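Local structure of putative ABC transporter (Thermobispora bispora, 4PE6) at residues Ala38-Glu41 with Glu42-Gln46; Glu163-Glu166 with Thr167-Ile171; Cys213-Gly216 with Tyr217-Gln221; Asp297-Ala300 with Ser301-Lys304; Trp313-Glu316 with Leu317-Gln321. The protein probably serves as the solute-binding component of an ABC importer, capturing a sugar or sugar-derived acid in the cleft between two lobes. One frame throughout, in Å; residues are numbered along the deposited sequence.

Contact 1: Ala38-Glu41 with Glu42-Gln46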
loop_
_atom_site.group_PDB
_atom_site.type_symbol
_atom_site.label_atom_id
_atom_site.label_comp_id
_atom_site.label_asym_id
_atom_site.label_seq_id
_atom_site.Cartn_x
_atom_site.Cartn_y
_atom_site.Cartn_z
ATOM N N ALA A 38 11.652 1.581 -4.381
ATOM C CA ALA A 38 12.880 0.790 -4.417
ATOM C C ALA A 38 12.703 -0.488 -5.260
ATOM O O ALA A 38 13.536 -0.784 -6.109
ATOM C CB ALA A 38 13.350 0.500 -3.007
ATOM N N LYS A 39 11.601 -1.218 -5.082
ATOM C CA LYS A 39 11.356 -2.424 -5.869
ATOM C C LYS A 39 11.185 -2.109 -7.357
ATOM O O LYS A 39 11.707 -2.838 -8.195
ATOM C CB LYS A 39 10.129 -3.180 -5.349
ATOM C CG LYS A 39 10.247 -3.676 -3.923
ATOM C CD LYS A 39 11.320 -4.747 -3.781
ATOM C CE LYS A 39 11.569 -5.074 -2.318
ATOM N NZ LYS A 39 12.168 -6.422 -2.196
ATOM N N PHE A 40 10.464 -1.024 -7.686
ATOM C CA PHE A 40 10.353 -0.580 -9.062
ATOM C C PHE A 40 11.707 -0.259 -9.660
ATOM O O PHE A 40 12.001 -0.651 -10.779
ATOM C CB PHE A 40 9.471 0.681 -9.201
ATOM C CG PHE A 40 9.496 1.261 -10.593
ATOM C CD1 PHE A 40 8.755 0.671 -11.617
ATOM C CD2 PHE A 40 10.288 2.355 -10.894
ATOM C CE1 PHE A 40 8.777 1.197 -12.900
ATOM C CE2 PHE A 40 10.327 2.880 -12.171
ATOM C CZ PHE A 40 9.570 2.285 -13.181
ATOM N N GLU A 41 12.522 0.491 -8.927
ATOM C CA GLU A 41 13.792 0.929 -9.462
ATOM C C GLU A 41 14.758 -0.251 -9.659
ATOM O O GLU A 41 15.460 -0.318 -10.664
ATOM C CB GLU A 41 14.409 1.987 -8.558
ATOM C CG GLU A 41 13.769 3.346 -8.730
ATOM C CD GLU A 41 14.315 4.383 -7.765
ATOM O OE1 GLU A 41 14.797 4.003 -6.680
ATOM O OE2 GLU A 41 14.224 5.582 -8.087
ATOM N N GLU A 42 14.769 -1.176 -8.711
ATOM C CA GLU A 42 15.533 -2.416 -8.878
ATOM C C GLU A 42 15.050 -3.201 -10.106
ATOM O O GLU A 42 15.856 -3.668 -10.890
ATOM C CB GLU A 42 15.415 -3.272 -7.627
ATOM C CG GLU A 42 16.022 -4.655 -7.744
ATOM C CD GLU A 42 15.820 -5.475 -6.484
ATOM O OE1 GLU A 42 14.658 -5.758 -6.107
ATOM O OE2 GLU A 42 16.835 -5.863 -5.894
ATOM N N ALA A 43 13.741 -3.356 -10.269
ATOM C CA ALA A 43 13.218 -4.107 -11.412
ATOM C C ALA A 43 13.496 -3.401 -12.750
ATOM O O ALA A 43 13.789 -4.049 -13.758
ATOM C CB ALA A 43 11.730 -4.351 -11.261
ATOM N N ALA A 44 13.384 -2.077 -12.750
ATOM C CA ALA A 44 13.598 -1.284 -13.957
ATOM C C ALA A 44 15.048 -1.350 -14.404
ATOM O O ALA A 44 15.333 -1.521 -15.593
ATOM C CB ALA A 44 13.206 0.158 -13.711
ATOM N N LYS A 45 15.948 -1.177 -13.434
ATOM C CA LYS A 45 17.381 -1.214 -13.656
ATOM C C LYS A 45 17.767 -2.553 -14.290
ATOM O O LYS A 45 18.552 -2.602 -15.240
ATOM C CB LYS A 45 18.096 -1.006 -12.313
ATOM C CG LYS A 45 19.603 -0.908 -12.372
ATOM C CD LYS A 45 20.185 -0.634 -10.985
ATOM C CE LYS A 45 21.700 -0.780 -10.972
ATOM N NZ LYS A 45 22.414 0.244 -11.788
ATOM N N GLN A 46 17.179 -3.630 -13.782
ATOM C CA GLN A 46 17.447 -4.954 -14.319
ATOM C C GLN A 46 16.850 -5.078 -15.725
ATOM O O GLN A 46 17.507 -5.592 -16.631
ATOM C CB GLN A 46 16.922 -6.028 -13.357
ATOM C CG GLN A 46 17.151 -7.466 -13.769
ATOM C CD GLN A 46 18.608 -7.783 -13.988
ATOM O OE1 GLN A 46 19.452 -7.595 -13.099
ATOM N NE2 GLN A 46 18.919 -8.266 -15.182
HETATM O O HOH W 1 12.223 -5.365 -7.818
#

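Contact 2: Glu163-Glu166 with Thr167-Ile171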
loop_
_atom_site.group_PDB
_atom_site.type_symbol
_atom_site.label_atom_id
_atom_site.label_comp_id
_atom_site.label_asym_id
_atom_site.label_seq_id
_atom_site.Cartn_x
_atom_site.Cartn_y
_atom_site.Cartn_z
ATOM N N GLU A 163 -11.718 4.253 0.773
ATOM C CA GLU A 163 -12.426 2.976 0.719
ATOM C C GLU A 163 -12.254 2.189 2.011
ATOM O O GLU A 163 -13.228 1.615 2.554
ATOM C CB GLU A 163 -11.952 2.121 -0.468
ATOM C CG GLU A 163 -12.753 0.831 -0.594
ATOM C CD GLU A 163 -12.591 0.095 -1.908
ATOM O OE1 GLU A 163 -11.457 -0.110 -2.370
ATOM O OE2 GLU A 163 -13.631 -0.310 -2.463
HETATM N N MSE A 164 -11.014 2.163 2.508
HETATM C CA MSE A 164 -10.720 1.416 3.722
HETATM C C MSE A 164 -11.372 2.033 4.912
HETATM O O MSE A 164 -11.836 1.303 5.782
HETATM C CB MSE A 164 -9.208 1.252 3.915
HETATM C CG MSE A 164 -8.652 0.461 2.733
HETATM SE SE MSE A 164 -6.822 -0.246 3.023
HETATM C CE MSE A 164 -5.761 1.313 2.572
ATOM N N TYR A 165 -11.462 3.361 4.958
ATOM C CA TYR A 165 -12.102 4.036 6.091
ATOM C C TYR A 165 -13.598 3.650 6.142
ATOM O O TYR A 165 -14.142 3.383 7.215
ATOM C CB TYR A 165 -11.898 5.580 6.063
ATOM C CG TYR A 165 -12.437 6.301 7.290
ATOM C CD1 TYR A 165 -12.021 5.934 8.572
ATOM C CD2 TYR A 165 -13.369 7.343 7.179
ATOM C CE1 TYR A 165 -12.520 6.562 9.702
ATOM C CE2 TYR A 165 -13.873 7.969 8.315
ATOM C CZ TYR A 165 -13.426 7.577 9.571
ATOM O OH TYR A 165 -13.899 8.162 10.709
ATOM N N GLU A 166 -14.259 3.607 4.990
ATOM C CA GLU A 166 -15.646 3.170 4.961
ATOM C C GLU A 166 -15.747 1.748 5.465
ATOM O O GLU A 166 -16.670 1.417 6.219
ATOM C CB GLU A 166 -16.251 3.258 3.551
ATOM C CG GLU A 166 -16.352 4.668 3.022
ATOM C CD GLU A 166 -17.169 5.558 3.928
ATOM O OE1 GLU A 166 -18.335 5.196 4.222
ATOM O OE2 GLU A 166 -16.635 6.606 4.375
ATOM N N THR A 167 -14.816 0.895 5.044
ATOM C CA THR A 167 -14.833 -0.497 5.473
ATOM C C THR A 167 -14.621 -0.578 6.998
ATOM O O THR A 167 -15.375 -1.263 7.695
ATOM C CB THR A 167 -13.779 -1.350 4.747
ATOM O OG1 THR A 167 -13.972 -1.263 3.338
ATOM C CG2 THR A 167 -13.873 -2.788 5.147
ATOM N N THR A 168 -13.636 0.150 7.517
ATOM C CA THR A 168 -13.382 0.143 8.950
ATOM C C THR A 168 -14.619 0.588 9.740
ATOM O O THR A 168 -14.946 -0.020 10.750
ATOM C CB THR A 168 -12.198 1.045 9.338
ATOM O OG1 THR A 168 -11.027 0.624 8.629
ATOM C CG2 THR A 168 -11.934 0.936 10.830
ATOM N N LYS A 169 -15.307 1.630 9.272
ATOM C CA LYS A 169 -16.501 2.101 9.979
ATOM C C LYS A 169 -17.598 1.033 9.943
ATOM O O LYS A 169 -18.269 0.781 10.945
ATOM C CB LYS A 169 -17.009 3.413 9.391
ATOM C CG LYS A 169 -16.101 4.615 9.682
ATOM C CD LYS A 169 -16.725 5.919 9.212
ATOM C CE LYS A 169 -16.888 5.950 7.702
ATOM N NZ LYS A 169 -17.258 7.296 7.178
ATOM N N LYS A 170 -17.767 0.407 8.787
ATOM C CA LYS A 170 -18.760 -0.657 8.633
ATOM C C LYS A 170 -18.539 -1.816 9.604
ATOM O O LYS A 170 -19.471 -2.283 10.249
ATOM C CB LYS A 170 -18.740 -1.178 7.213
ATOM C CG LYS A 170 -19.895 -2.099 6.916
ATOM C CD LYS A 170 -19.773 -2.697 5.527
ATOM C CE LYS A 170 -20.920 -3.670 5.256
ATOM N NZ LYS A 170 -20.412 -4.914 4.607
ATOM N N ILE A 171 -17.305 -2.283 9.698
ATOM C CA ILE A 171 -16.961 -3.345 10.614
ATOM C C ILE A 171 -17.188 -2.892 12.059
ATOM O O ILE A 171 -17.754 -3.636 12.862
ATOM C CB ILE A 171 -15.526 -3.842 10.375
ATOM C CG1 ILE A 171 -15.447 -4.518 9.007
ATOM C CG2 ILE A 171 -15.063 -4.782 11.488
ATOM C CD1 ILE A 171 -14.026 -4.794 8.543
#

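Contact 3: Cys213-Gly216 with Tyr217-Gln221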
loop_
_atom_site.group_PDB
_atom_site.type_symbol
_atom_site.label_atom_id
_atom_site.label_comp_id
_atom_site.label_asym_id
_atom_site.label_seq_id
_atom_site.Cartn_x
_atom_site.Cartn_y
_atom_site.Cartn_z
ATOM N N CYS A 213 -3.150 1.759 9.742
ATOM C CA CYS A 213 -2.660 1.447 8.410
ATOM C C CYS A 213 -1.156 1.195 8.510
ATOM O O CYS A 213 -0.366 2.133 8.407
ATOM C CB CYS A 213 -2.916 2.623 7.470
ATOM S SG CYS A 213 -2.347 2.351 5.784
ATOM N N GLY A 214 -0.781 -0.051 8.769
ATOM C CA GLY A 214 0.625 -0.451 8.838
ATOM C C GLY A 214 1.456 0.515 9.675
ATOM O O GLY A 214 2.504 0.971 9.247
ATOM N N ASP A 215 0.991 0.830 10.874
ATOM C CA ASP A 215 1.614 1.867 11.686
ATOM C C ASP A 215 1.811 1.440 13.130
ATOM O O ASP A 215 2.183 2.266 13.976
ATOM C CB ASP A 215 0.719 3.104 11.650
ATOM C CG ASP A 215 -0.729 2.765 11.941
ATOM O OD1 ASP A 215 -0.950 1.770 12.669
ATOM O OD2 ASP A 215 -1.648 3.469 11.435
ATOM N N GLY A 216 1.574 0.160 13.407
ATOM C CA GLY A 216 1.558 -0.356 14.778
ATOM C C GLY A 216 2.848 -0.171 15.571
ATOM O O GLY A 216 2.811 -0.082 16.795
ATOM N N TYR A 217 3.994 -0.113 14.900
ATOM C CA TYR A 217 5.275 0.063 15.631
ATOM C C TYR A 217 5.304 1.467 16.216
ATOM O O TYR A 217 5.665 1.643 17.360
ATOM C CB TYR A 217 6.494 -0.172 14.726
ATOM C CG TYR A 217 7.833 -0.012 15.425
ATOM C CD1 TYR A 217 8.418 -1.068 16.106
ATOM C CD2 TYR A 217 8.503 1.214 15.410
ATOM C CE1 TYR A 217 9.651 -0.911 16.748
ATOM C CE2 TYR A 217 9.711 1.379 16.053
ATOM C CZ TYR A 217 10.278 0.312 16.711
ATOM O OH TYR A 217 11.482 0.488 17.329
ATOM N N GLY A 218 4.901 2.454 15.426
ATOM C CA GLY A 218 4.812 3.846 15.879
ATOM C C GLY A 218 3.760 4.052 16.947
ATOM O O GLY A 218 3.964 4.786 17.910
ATOM N N VAL A 219 2.624 3.395 16.784
ATOM C CA VAL A 219 1.580 3.433 17.791
ATOM C C VAL A 219 2.126 2.864 19.125
ATOM O O VAL A 219 2.004 3.477 20.207
ATOM C CB VAL A 219 0.328 2.688 17.256
ATOM C CG1 VAL A 219 -0.707 2.457 18.351
ATOM C CG2 VAL A 219 -0.274 3.482 16.102
ATOM N N ALA A 220 2.822 1.742 19.037
ATOM C CA ALA A 220 3.412 1.133 20.218
ATOM C C ALA A 220 4.371 2.105 20.950
ATOM O O ALA A 220 4.292 2.240 22.161
ATOM C CB ALA A 220 4.114 -0.165 19.839
ATOM N N GLN A 221 5.238 2.802 20.218
ATOM C CA GLN A 221 6.125 3.794 20.808
ATOM C C GLN A 221 5.347 4.879 21.547
ATOM O O GLN A 221 5.779 5.311 22.600
ATOM C CB GLN A 221 7.002 4.473 19.757
ATOM C CG GLN A 221 8.058 3.622 19.069
ATOM C CD GLN A 221 8.657 4.343 17.855
ATOM O OE1 GLN A 221 7.945 4.695 16.895
ATOM N NE2 GLN A 221 9.966 4.576 17.889
#

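Contact 4: Asp297-Ala300 with Ser301-Lys304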
loop_
_atom_site.group_PDB
_atom_site.type_symbol
_atom_site.label_atom_id
_atom_site.label_comp_id
_atom_site.label_asym_id
_atom_site.label_seq_id
_atom_site.Cartn_x
_atom_site.Cartn_y
_atom_site.Cartn_z
ATOM N N ASP A 297 8.297 -15.305 10.920
ATOM C CA ASP A 297 9.731 -15.571 10.965
ATOM C C ASP A 297 10.304 -15.697 9.552
ATOM O O ASP A 297 11.394 -15.194 9.274
ATOM C CB ASP A 297 10.025 -16.822 11.799
ATOM C CG ASP A 297 9.523 -16.700 13.236
ATOM O OD1 ASP A 297 9.443 -15.576 13.778
ATOM O OD2 ASP A 297 9.206 -17.745 13.834
ATOM N N THR A 298 9.562 -16.346 8.662
ATOM C CA THR A 298 9.986 -16.468 7.268
ATOM C C THR A 298 10.239 -15.063 6.690
ATOM O O THR A 298 11.306 -14.785 6.153
ATOM C CB THR A 298 8.968 -17.242 6.383
ATOM O OG1 THR A 298 7.891 -16.373 6.001
ATOM C CG2 THR A 298 8.393 -18.460 7.096
ATOM N N TRP A 299 9.262 -14.161 6.813
ATOM C CA TRP A 299 9.468 -12.790 6.347
ATOM C C TRP A 299 10.611 -12.095 7.091
ATOM O O TRP A 299 11.470 -11.478 6.468
ATOM C CB TRP A 299 8.189 -11.963 6.475
ATOM C CG TRP A 299 7.233 -12.165 5.350
ATOM C CD1 TRP A 299 6.012 -12.775 5.404
ATOM C CD2 TRP A 299 7.412 -11.738 3.993
ATOM N NE1 TRP A 299 5.408 -12.737 4.158
ATOM C CE2 TRP A 299 6.254 -12.116 3.276
ATOM C CE3 TRP A 299 8.432 -11.066 3.318
ATOM C CZ2 TRP A 299 6.093 -11.844 1.916
ATOM C CZ3 TRP A 299 8.284 -10.807 1.965
ATOM C CH2 TRP A 299 7.118 -11.190 1.278
ATOM N N ALA A 300 10.619 -12.214 8.413
ATOM C CA ALA A 300 11.646 -11.564 9.237
ATOM C C ALA A 300 13.061 -12.021 8.880
ATOM O O ALA A 300 14.007 -11.267 9.040
ATOM C CB ALA A 300 11.378 -11.802 10.713
ATOM N N SER A 301 13.198 -13.238 8.364
ATOM C CA SER A 301 14.499 -13.750 7.962
ATOM C C SER A 301 15.045 -13.021 6.755
ATOM O O SER A 301 16.257 -12.929 6.594
ATOM C CB SER A 301 14.409 -15.235 7.639
ATOM O OG SER A 301 14.065 -15.952 8.803
ATOM N N VAL A 302 14.160 -12.520 5.892
ATOM C CA VAL A 302 14.603 -11.915 4.638
ATOM C C VAL A 302 14.592 -10.392 4.638
ATOM O O VAL A 302 15.418 -9.788 3.972
ATOM C CB VAL A 302 13.806 -12.431 3.411
ATOM C CG1 VAL A 302 14.119 -13.898 3.167
ATOM C CG2 VAL A 302 12.306 -12.214 3.566
ATOM N N LEU A 303 13.686 -9.770 5.376
ATOM C CA LEU A 303 13.514 -8.322 5.276
ATOM C C LEU A 303 14.524 -7.576 6.113
ATOM O O LEU A 303 14.705 -7.884 7.287
ATOM C CB LEU A 303 12.133 -7.900 5.769
ATOM C CG LEU A 303 10.936 -8.544 5.090
ATOM C CD1 LEU A 303 9.691 -8.138 5.851
ATOM C CD2 LEU A 303 10.856 -8.151 3.624
ATOM N N LYS A 304 15.138 -6.566 5.507
ATOM C CA LYS A 304 15.895 -5.567 6.250
ATOM C C LYS A 304 14.912 -4.755 7.091
ATOM O O LYS A 304 13.694 -4.761 6.804
ATOM C CB LYS A 304 16.674 -4.680 5.283
ATOM C CG LYS A 304 17.719 -5.458 4.479
ATOM C CD LYS A 304 18.686 -4.546 3.743
ATOM C CE LYS A 304 18.001 -3.744 2.640
ATOM N NZ LYS A 304 17.500 -4.586 1.513
#

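Contact 5: Trp313-Glu316 with Leu317-Gln321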
loop_
_atom_site.group_PDB
_atom_site.type_symbol
_atom_site.label_atom_id
_atom_site.label_comp_id
_atom_site.label_asym_id
_atom_site.label_seq_id
_atom_site.Cartn_x
_atom_site.Cartn_y
_atom_site.Cartn_z
ATOM N N TRP A 313 7.409 -10.150 -8.140
ATOM C CA TRP A 313 6.847 -10.351 -9.472
ATOM C C TRP A 313 7.933 -10.426 -10.531
ATOM O O TRP A 313 8.766 -9.531 -10.650
ATOM C CB TRP A 313 5.843 -9.239 -9.823
ATOM C CG TRP A 313 4.756 -9.162 -8.855
ATOM C CD1 TRP A 313 4.598 -8.216 -7.894
ATOM C CD2 TRP A 313 3.665 -10.075 -8.711
ATOM N NE1 TRP A 313 3.484 -8.483 -7.151
ATOM C CE2 TRP A 313 2.890 -9.623 -7.631
ATOM C CE3 TRP A 313 3.270 -11.238 -9.390
ATOM C CZ2 TRP A 313 1.735 -10.273 -7.211
ATOM C CZ3 TRP A 313 2.121 -11.902 -8.965
ATOM C CH2 TRP A 313 1.361 -11.412 -7.889
ATOM N N THR A 314 7.952 -11.536 -11.248
ATOM C CA THR A 314 8.687 -11.655 -12.484
ATOM C C THR A 314 7.668 -11.394 -13.582
ATOM O O THR A 314 6.460 -11.407 -13.351
ATOM C CB THR A 314 9.283 -13.058 -12.660
ATOM O OG1 THR A 314 8.236 -14.041 -12.596
ATOM C CG2 THR A 314 10.332 -13.347 -11.571
ATOM N N ARG A 315 8.157 -11.154 -14.782
ATOM C CA ARG A 315 7.279 -11.017 -15.911
ATOM C C ARG A 315 6.392 -12.269 -16.062
ATOM O O ARG A 315 5.195 -12.161 -16.349
ATOM C CB ARG A 315 8.097 -10.758 -17.170
ATOM C CG ARG A 315 7.281 -10.085 -18.240
ATOM C CD ARG A 315 8.102 -9.721 -19.458
ATOM N NE ARG A 315 7.299 -8.880 -20.330
ATOM C CZ ARG A 315 7.703 -8.358 -21.479
ATOM N NH1 ARG A 315 8.923 -8.587 -21.938
ATOM N NH2 ARG A 315 6.868 -7.594 -22.166
ATOM N N GLU A 316 6.971 -13.445 -15.825
ATOM C CA GLU A 316 6.212 -14.692 -15.903
ATOM C C GLU A 316 5.134 -14.827 -14.806
ATOM O O GLU A 316 3.990 -15.208 -15.090
ATOM C CB GLU A 316 7.169 -15.910 -15.886
ATOM C CG GLU A 316 6.642 -17.097 -16.679
ATOM C CD GLU A 316 6.161 -16.704 -18.074
ATOM O OE1 GLU A 316 6.985 -16.208 -18.880
ATOM O OE2 GLU A 316 4.949 -16.870 -18.364
ATOM N N LEU A 317 5.485 -14.498 -13.561
ATOM C CA LEU A 317 4.492 -14.540 -12.475
ATOM C C LEU A 317 3.389 -13.521 -12.716
ATOM O O LEU A 317 2.224 -13.807 -12.475
ATOM C CB LEU A 317 5.127 -14.326 -11.092
ATOM C CG LEU A 317 5.951 -15.507 -10.559
ATOM C CD1 LEU A 317 6.651 -15.122 -9.258
ATOM C CD2 LEU A 317 5.093 -16.756 -10.353
ATOM N N PHE A 318 3.759 -12.344 -13.217
ATOM C CA PHE A 318 2.766 -11.349 -13.626
ATOM C C PHE A 318 1.749 -11.935 -14.611
ATOM O O PHE A 318 0.545 -11.876 -14.376
ATOM C CB PHE A 318 3.432 -10.120 -14.245
ATOM C CG PHE A 318 2.466 -9.225 -14.959
ATOM C CD1 PHE A 318 1.628 -8.402 -14.245
ATOM C CD2 PHE A 318 2.369 -9.248 -16.344
ATOM C CE1 PHE A 318 0.701 -7.599 -14.887
ATOM C CE2 PHE A 318 1.449 -8.446 -16.992
ATOM C CZ PHE A 318 0.622 -7.612 -16.266
ATOM N N ARG A 319 2.252 -12.504 -15.706
ATOM C CA ARG A 319 1.400 -13.093 -16.740
ATOM C C ARG A 319 0.502 -14.202 -16.202
ATOM O O ARG A 319 -0.674 -14.288 -16.583
ATOM C CB ARG A 319 2.239 -13.593 -17.923
ATOM C CG ARG A 319 2.680 -12.463 -18.841
ATOM C CD ARG A 319 3.638 -12.958 -19.904
ATOM N NE ARG A 319 4.112 -11.873 -20.756
ATOM C CZ ARG A 319 5.047 -12.016 -21.687
ATOM N NH1 ARG A 319 5.617 -13.193 -21.888
ATOM N NH2 ARG A 319 5.412 -10.975 -22.428
ATOM N N GLN A 320 1.045 -15.035 -15.314
ATOM C CA GLN A 320 0.247 -16.068 -14.647
ATOM C C GLN A 320 -0.942 -15.472 -13.924
ATOM O O GLN A 320 -2.051 -15.986 -14.020
ATOM C CB GLN A 320 1.076 -16.847 -13.626
ATOM C CG GLN A 320 2.022 -17.879 -14.204
ATOM C CD GLN A 320 2.815 -18.576 -13.106
ATOM O OE1 GLN A 320 2.307 -18.794 -11.994
ATOM N NE2 GLN A 320 4.068 -18.918 -13.401
ATOM N N GLN A 321 -0.702 -14.408 -13.160
ATOM C CA GLN A 321 -1.780 -13.758 -12.407
ATOM C C GLN A 321 -2.812 -13.147 -13.337
ATOM O O GLN A 321 -4.007 -13.231 -13.063
ATOM C CB GLN A 321 -1.242 -12.685 -11.440
ATOM C CG GLN A 321 -2.325 -11.849 -10.751
ATOM C CD GLN A 321 -3.041 -12.565 -9.611
ATOM O OE1 GLN A 321 -2.545 -13.552 -9.069
ATOM N NE2 GLN A 321 -4.211 -12.048 -9.229
#

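Contact 1: Ala38-Glu41 with Glu42-Gln46
A water molecule ties Lys39 to Glu42 one turn further along the helix: it donates to Lys39 O at 2.6 Å and to Glu42 OE1 at 3.0 Å. The same Lys39 carbonyl also takes the N-H of Ala43, with Lys39 O to Ala43 N at 3.0 Å, so the water adds a second bond to an oxygen already used inside the helix. The two side chains run alongside each other and point the same way, but Lys39 NZ stays 4.7 Å from Glu42 OE1, and its salt bridge is made instead with Glu307. Glu42 reaches the water with CG anti to its backbone N (chi1 173°) and an extended chain. On the inner side the Phe40 ring carries the methyl of Ala44 over one face, near the rim, with Phe40 CZ to Ala44 CB at 4.2 Å. Alanine suits positions 43 and 44 because a bare methyl lets neighbouring elements come close: Ala43 meets Val265 and Leu268 of helix 263-275, while Phe40 rests on Val58 and Ala44 on Tyr56, both of strand 55-60. This is an amphipathic helix, the crossover of the beta-alpha-beta unit 20-25, 31-49, 55-60 in a periplasmic-binding-protein lobe.

Contact 2: Glu163-Glu166 with Thr167-Ile171
One face of the Tyr165 ring is covered by the aliphatic chain of Lys169, a CH-pi contact in which Lys169 CD stands 4.0 Å from the Tyr165 ring centroid and 28° off the ring normal. Arg153 adds a cation-pi contact to this ring. Tyr165 and Lys169 sit on helix 159-173, the crossover of the beta-alpha-beta unit formed with strands 147-153 and 178-185, and the i to i+4 spacing sets the lysine beside the ring. Long and flexible, lysine suits the place: its methylenes lie on the aromatic surface while its ammonium goes on to Glu166. A bend at chi3 (-64°) in Lys169 turns NZ back to Glu166 OE2, a 3.0 Å salt bridge made on the syn side of the carboxylate but 33° out of its plane. The buried side of the helix is different in kind. There Met164, present as selenomethionine, packs on Phe128 and Trp131 close to the bound trihydroxybutanoic acid, and Thr168 is buried too. Partly exposed Thr167, whose side chain touches Thr133, folds its hydroxyl back on the helix: Glu163 O receives both Thr167 N at 3.0 Å and Thr167 OG1 at 3.1 Å, from opposite faces of its carbonyl plane.

Contact 3: Cys213-Gly216 with Tyr217-Gln221
Backbone hydrogen bonds join Asp215 and Gly216 to the first turn of helix 216-226. Val219 N gives its hydrogen to Asp215 O at 3.1 Å, in the carbonyl plane, and Ala220 N does the same to Gly216 O at 2.9 Å, though tilted from the plane. Asp215 stands at the N-cap position, yet its carboxylate makes no capping bond. Its side-chain hydrogen bond runs back into the preceding loop: Cys213 N donates to Asp215 OD2 at 2.8 Å, arriving from above the carboxylate plane, 57° out of it. A chi1 of 49° sets CG between the backbone N and the carbonyl carbon and so folds the carboxylate toward Cys213. Tyr217 N finds its acceptor in Glu236.

Van der Waals contacts are few. Val219 CG2 lies 3.5 Å from Asp215 O and 3.9 Å from Asp215 OD1, the two side chains crossing at a slant; beyond them Val219 packs on Val233 and Asp215 on Thr234, both of strand 232-235. Gly214 has a positive phi (47°), which a residue without CB adopts readily, and small Ala220 leaves room for Tyr244, whose ring also meets Tyr217 edge-to-face.

The covalent link is the disulfide from Cys213 to Cys188, a residue of the ligand pocket. An alanine in place of Asp215 would probably leave the buried N-H of Cys213 without its acceptor and let the loop shift. The chemistry thus implies a cross-linked turn between strand 209-211 and its helix, fixed beside the pocket by both a disulfide and a carboxylate, the latter possibly stabilised by the nearby helix N terminus.

Contact 4: Asp297-Ala300 with Ser301-Lys304
Trp299 and Leu303 form the tightly packed side of this helix end. Leu303 CD2 approaches the six-membered part of the indole at a slant, 3.8 Å from Trp299 CE3, and Val302 CG2 adds a second contact at 4.0 Å from the same Trp299 CE3. With CG anti to its carbonyl carbon (chi1 -57°), Leu303 turns its branched end back over the preceding turn. Leu242 of helix 239-247 touches both Trp299 and Leu303, while Ile291, Ala309 and Pro337 also touch the Trp299 side chain, a large apolar group well suited to filling the space between helix and loops. An alanine at Leu303 would probably leave the CE3 side of the indole poorly covered and open a gap against Leu242.

The solvent side is polar, held by hydrogen bonds and not by packed side chains. Ser301 folds its short hydroxyl back on the helix, so that Asp297 O receives Ser301 OG and Ser301 N, each at 2.8 Å, from opposite faces of the carbonyl plane. Asp297 OD1 makes a long, weak ion pair with Lys246, and Thr298 OG1 bonds to Asp295 O.

Trp299 O also has two donors: Leu303 N at 3.0 Å, nearly in line with the carbonyl, and Val302 N at 2.9 Å from well above its plane. By taking an i+3 and an i+4 donor together, Trp299 O marks the loosening of helix 293-302 near Val302, its last N-H groups still satisfied and Leu303 resting on Leu242.

Contact 5: Trp313-Glu316 with Leu317-Gln321
Thr314 O accepts the N-H of Phe318 at 2.9 Å, the shortest hydrogen bond between Trp313-Glu316 and Leu317-Gln321, and a straight one at 168°. The same threonine caps the helix through its side chain: Leu317 N donates to Thr314 OG1 at 3.0 Å. Threonine suits an N-cap because its hydroxyl is one bond beyond CB and can accept from a first-turn N-H; a chi1 of 57° sets it between the backbone N and the carbonyl carbon, facing that turn. Leu317 CG rests against the cap, 3.4 Å from Thr314 OG1.

Just before the cap, Trp313 lays its indole across the side chain of Leu317 at about a right angle, with Trp313 CE3 to Leu317 CB at 4.0 Å. Its NE1 bonds to Asp260, and its ring meets Phe286 edge-to-face. An N-capped helix of this kind, helix 315-327, packs here against helix 263-275 and strand 283-290: Phe318 lies on Ala270 and Asp273, and buried Gln321 touches Phe286 of the strand and bonds through OE1 to Val332 N of a loop.

One turn apart on the helix, Arg315 and Arg319 bring their guanidinium groups together. Arg319 NH2 stands over one face of the Arg315 group, toward its rim, 3.5 Å from Arg315 NE, and the two planes are 42° apart. A shared anion probably offsets their like charges: Asp273 OD1 makes salt bridges with NH2 of both, and Glu276 OE2 takes a further one from Arg315. Both chains are extended from CG to NE, which carries each guanidinium to the acids, while Glu316 OE1 remains 4.5 Å from Arg319 NH1.

In the fold
All five contacts are local, each within one helix or its end, and they follow one another along the chain without nesting or crossing. Contact 1 comes first, on the crossover helix between strands 20-25 and 55-60. Contact 2, on the corresponding helix between strands 147-153 and 178-185, lies on the opposite side of the chain's centre, about 33 Å away between centres. Contact 3 follows in the turn from strand 209-211 into helix 216-226, its nearest atoms about 5 Å from contact 2. Contacts 4 and 5 belong to successive helices: helix 293-302 leans on helix 239-247, while helix 315-327 returns to helix 263-275, which contact 1 also touches. Glu307, between them, binds Lys39.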